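Local atomic coordinates of aminotransferase TlmJ (Streptoalloteichus hindustanus, PDB entry 5UID), a protein that probably catalyses amino-group transfer with pyridoxal 5'-phosphate as cofactor, as a DegT/DnrJ/EryC1-family aminotransferase. Residues 303-308 with 356-361. Sequence-based numbering, arbitrary orientation.
Sequences YWVRMD and LCLPLH. With SO4 (sulfate ion), chain F.
The Tyr303 ring meets Leu358 at its edge: CD1 of the leucine sits near the ring plane, 4.0 Å from Tyr303 CD2, and the two side chains run alongside each other in the same direction. With CG anti to the backbone N (chi1 -168°), the tyrosine ring runs along the face that it shares with Val305, Leu356 and Leu358, where its hydroxyl bonds to Asp277 of helix 249-280 and its ring meets that of Tyr276. The indole of Trp304 goes to the other face and leads away from the partner strand; only its root, CB, comes near Cys357 SG, while NE1 bonds to the carbonyl of Ala109 and Tyr134 and Tyr137 meet the indole edge-to-face. The Arg306 guanidinium holds a sulfate ion, probably from the crystallisation liquor, at its edge and in plane: NH1 donates to O3 at 2.9 Å and NH2 to O4 at 3.1 Å, with NH2 also bonded to the carbonyl of Cys288. A leucine here, with no N-H groups on its side chain, would probably lose hold of the sulfate and leave the Cys288 carbonyl without its side-chain partner. Between the two faces, 303-306 and 355-358 pair as a two-stranded antiparallel sheet, separate from the seven-stranded sheet of the PLP-dependent aminotransferase fold. Val305 and Leu356 form the hydrogen-bonded pair, Val305 N to Leu356 O at 2.8 Å and Leu356 N to Val305 O at 2.9 Å; Leu358 N donates to Tyr303 O with an N-H...O angle of 176°. A water bridges Tyr303 N and Leu358 O. On the tyrosine face, the Val305 side chain crosses that of Leu358 at about a right angle, with CG1 3.9 Å from Leu358 CD1. The selenomethionine Met307 bends at chi3 (83°), which brings CE within 3.8 Å of Leu356 CB, with Met315 of helix 309-321 touching both residues.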
ATOM      1  N   TYR A 303      26.265  -8.254  -0.078  1.00 23.65           N
ATOM      2  CA  TYR A 303      27.692  -8.564  -0.090  1.00 27.85           C
ATOM      3  C   TYR A 303      28.304  -7.737  -1.215  1.00 32.03           C
ATOM      4  O   TYR A 303      28.262  -8.134  -2.384  1.00 36.61           O
ATOM      5  CB  TYR A 303      27.963 -10.052  -0.273  1.00 26.93           C
ATOM      6  CG  TYR A 303      29.411 -10.393  -0.006  1.00 26.71           C
ATOM      7  CD1 TYR A 303      29.844 -10.710   1.275  1.00 29.49           C
ATOM      8  CD2 TYR A 303      30.353 -10.363  -1.027  1.00 31.31           C
ATOM      9  CE1 TYR A 303      31.168 -11.009   1.528  1.00 27.34           C
ATOM     10  CE2 TYR A 303      31.680 -10.658  -0.782  1.00 30.99           C
ATOM     11  CZ  TYR A 303      32.081 -10.980   0.499  1.00 29.42           C
ATOM     12  OH  TYR A 303      33.400 -11.278   0.749  1.00 31.72           O
ATOM     13  N   TRP A 304      28.862  -6.584  -0.863  1.00 30.39           N
ATOM     14  CA  TRP A 304      29.386  -5.640  -1.839  1.00 30.53           C
ATOM     15  C   TRP A 304      30.899  -5.784  -1.942  1.00 35.97           C
ATOM     16  O   TRP A 304      31.598  -5.827  -0.925  1.00 36.90           O
ATOM     17  CB  TRP A 304      29.008  -4.204  -1.466  1.00 24.02           C
ATOM     18  CG  TRP A 304      29.619  -3.701  -0.183  1.00 27.16           C
ATOM     19  CD1 TRP A 304      30.697  -2.873  -0.060  1.00 29.69           C
ATOM     20  CD2 TRP A 304      29.178  -3.988   1.152  1.00 31.52           C
ATOM     21  NE1 TRP A 304      30.955  -2.626   1.266  1.00 33.76           N
ATOM     22  CE2 TRP A 304      30.039  -3.298   2.031  1.00 34.49           C
ATOM     23  CE3 TRP A 304      28.141  -4.758   1.688  1.00 29.68           C
ATOM     24  CZ2 TRP A 304      29.895  -3.358   3.417  1.00 32.40           C
ATOM     25  CZ3 TRP A 304      28.001  -4.818   3.065  1.00 27.11           C
ATOM     26  CH2 TRP A 304      28.873  -4.121   3.913  1.00 30.23           C
ATOM     27  N   VAL A 305      31.393  -5.870  -3.169  1.00 31.32           N
ATOM     28  CA  VAL A 305      32.822  -5.908  -3.438  1.00 28.55           C
ATOM     29  C   VAL A 305      33.194  -4.645  -4.198  1.00 31.65           C
ATOM     30  O   VAL A 305      32.383  -4.081  -4.942  1.00 33.55           O
ATOM     31  CB  VAL A 305      33.228  -7.168  -4.229  1.00 27.37           C
ATOM     32  CG1 VAL A 305      33.071  -8.410  -3.364  1.00 26.48           C
ATOM     33  CG2 VAL A 305      32.397  -7.287  -5.497  1.00 23.18           C
ATOM     34  N   ARG A 306      34.431  -4.197  -4.001  1.00 25.64           N
ATOM     35  CA  ARG A 306      34.925  -2.970  -4.606  1.00 26.13           C
ATOM     36  C   ARG A 306      36.060  -3.280  -5.572  1.00 34.54           C
ATOM     37  O   ARG A 306      36.912  -4.131  -5.296  1.00 38.05           O
ATOM     38  CB  ARG A 306      35.403  -1.988  -3.535  1.00 29.47           C
ATOM     39  CG  ARG A 306      34.280  -1.362  -2.722  1.00 26.29           C
ATOM     40  CD  ARG A 306      34.827  -0.743  -1.447  1.00 30.59           C
ATOM     41  NE  ARG A 306      35.147  -1.766  -0.457  1.00 33.53           N
ATOM     42  CZ  ARG A 306      36.118  -1.662   0.445  1.00 35.55           C
ATOM     43  NH1 ARG A 306      36.885  -0.580   0.477  1.00 31.01           N
ATOM     44  NH2 ARG A 306      36.329  -2.646   1.307  1.00 35.40           N
HETATM   45  N   MSE A 307      36.066  -2.582  -6.701  1.00 31.06           N
HETATM   46  CA  MSE A 307      37.094  -2.764  -7.716  1.00 30.05           C
HETATM   47  C   MSE A 307      37.297  -1.466  -8.491  1.00 33.14           C
HETATM   48  O   MSE A 307      36.595  -0.484  -8.251  1.00 37.98           O
HETATM   49  CB  MSE A 307      36.718  -3.910  -8.656  1.00 32.25           C
HETATM   50  CG  MSE A 307      35.455  -3.668  -9.464  1.00 38.33           C
HETATM   51 SE   MSE A 307      34.645  -5.320 -10.122  0.64 38.19          SE
HETATM   52  CE  MSE A 307      33.658  -5.832  -8.526  1.00 34.82           C
ATOM     53  N   ASP A 308      38.262  -1.451  -9.407  1.00 35.77           N
ATOM     54  CA  ASP A 308      38.515  -0.248 -10.188  1.00 44.44           C
ATOM     55  C   ASP A 308      37.317   0.070 -11.076  1.00 42.31           C
ATOM     56  O   ASP A 308      36.690  -0.828 -11.647  1.00 38.23           O
ATOM     57  CB  ASP A 308      39.774  -0.417 -11.039  1.00 55.10           C
ATOM     58  CG  ASP A 308      40.209   0.879 -11.697  1.00 64.77           C
ATOM     59  OD1 ASP A 308      40.736   1.760 -10.986  1.00 68.62           O
ATOM     60  OD2 ASP A 308      40.021   1.018 -12.923  1.00 67.35           O
ATOM     61  N   LEU A 356      30.097  -3.222  -6.502  1.00 29.46           N
ATOM     62  CA  LEU A 356      29.213  -4.181  -7.144  1.00 23.64           C
ATOM     63  C   LEU A 356      28.695  -5.133  -6.078  1.00 29.18           C
ATOM     64  O   LEU A 356      29.472  -5.626  -5.254  1.00 32.63           O
ATOM     65  CB  LEU A 356      29.934  -4.959  -8.250  1.00 28.52           C
ATOM     66  CG  LEU A 356      29.046  -5.810  -9.160  1.00 31.24           C
ATOM     67  CD1 LEU A 356      28.146  -4.919 -10.003  1.00 33.42           C
ATOM     68  CD2 LEU A 356      29.879  -6.728 -10.042  1.00 31.65           C
ATOM     69  N   CYS A 357      27.389  -5.380  -6.087  1.00 27.74           N
ATOM     70  CA  CYS A 357      26.744  -6.240  -5.105  1.00 26.17           C
ATOM     71  C   CYS A 357      26.545  -7.633  -5.689  1.00 27.58           C
ATOM     72  O   CYS A 357      25.952  -7.783  -6.762  1.00 32.72           O
ATOM     73  CB  CYS A 357      25.404  -5.648  -4.669  1.00 31.92           C
ATOM     74  SG  CYS A 357      25.538  -3.989  -3.962  1.00 36.10           S
ATOM     75  N   LEU A 358      27.038  -8.647  -4.977  1.00 25.89           N
ATOM     76  CA  LEU A 358      26.971 -10.038  -5.394  1.00 28.82           C
ATOM     77  C   LEU A 358      25.752 -10.721  -4.791  1.00 28.00           C
ATOM     78  O   LEU A 358      25.232 -10.287  -3.759  1.00 25.59           O
ATOM     79  CB  LEU A 358      28.242 -10.773  -4.971  1.00 29.79           C
ATOM     80  CG  LEU A 358      29.581 -10.177  -5.405  1.00 26.87           C
ATOM     81  CD1 LEU A 358      30.716 -11.096  -4.983  1.00 21.91           C
ATOM     82  CD2 LEU A 358      29.615  -9.921  -6.904  1.00 24.90           C
ATOM     83  N   PRO A 359      25.269 -11.794  -5.420  1.00 32.48           N
ATOM     84  CA  PRO A 359      24.110 -12.517  -4.875  1.00 34.41           C
ATOM     85  C   PRO A 359      24.317 -12.923  -3.423  1.00 27.77           C
ATOM     86  O   PRO A 359      25.335 -13.516  -3.060  1.00 28.12           O
ATOM     87  CB  PRO A 359      24.005 -13.742  -5.790  1.00 39.40           C
ATOM     88  CG  PRO A 359      24.592 -13.290  -7.080  1.00 39.36           C
ATOM     89  CD  PRO A 359      25.708 -12.354  -6.712  1.00 35.52           C
ATOM     90  N   LEU A 360      23.336 -12.593  -2.583  1.00 31.80           N
ATOM     91  CA  LEU A 360      23.396 -12.937  -1.163  1.00 26.17           C
ATOM     92  C   LEU A 360      21.964 -13.085  -0.658  1.00 26.68           C
ATOM     93  O   LEU A 360      21.273 -12.084  -0.449  1.00 27.81           O
ATOM     94  CB  LEU A 360      24.160 -11.885  -0.375  1.00 24.98           C
ATOM     95  CG  LEU A 360      24.241 -12.123   1.136  1.00 24.20           C
ATOM     96  CD1 LEU A 360      24.942 -13.440   1.433  1.00 23.81           C
ATOM     97  CD2 LEU A 360      24.945 -10.962   1.825  1.00 23.87           C
ATOM     98  N   HIS A 361      21.533 -14.330  -0.465  1.00 29.45           N
ATOM     99  CA  HIS A 361      20.220 -14.634   0.090  1.00 30.01           C
ATOM    100  C   HIS A 361      20.210 -16.098   0.502  1.00 32.91           C
ATOM    101  O   HIS A 361      21.036 -16.892   0.043  1.00 32.35           O
ATOM    102  CB  HIS A 361      19.093 -14.336  -0.906  1.00 22.85           C
ATOM    103  CG  HIS A 361      19.264 -15.008  -2.232  1.00 28.73           C
ATOM    104  ND1 HIS A 361      18.934 -16.329  -2.446  1.00 31.35           N
ATOM    105  CD2 HIS A 361      19.738 -14.544  -3.413  1.00 27.80           C
ATOM    106  CE1 HIS A 361      19.191 -16.648  -3.702  1.00 30.79           C
ATOM    107  NE2 HIS A 361      19.683 -15.584  -4.309  1.00 31.74           N
TER
HETATM  108  S   SO4 F 402      39.136  -1.324   3.343  0.89 92.76           S
HETATM  109  O1  SO4 F 402      40.456  -1.510   3.940  0.89 95.92           O
HETATM  110  O2  SO4 F 402      38.565  -0.066   3.814  0.89 94.00           O
HETATM  111  O3  SO4 F 402      39.263  -1.290   1.890  0.89 90.96           O
HETATM  112  O4  SO4 F 402      38.265  -2.430   3.734  0.89 92.28           O
HETATM  113  O   HOH W   1      24.611  -8.082  -2.458  1.00 32.43           O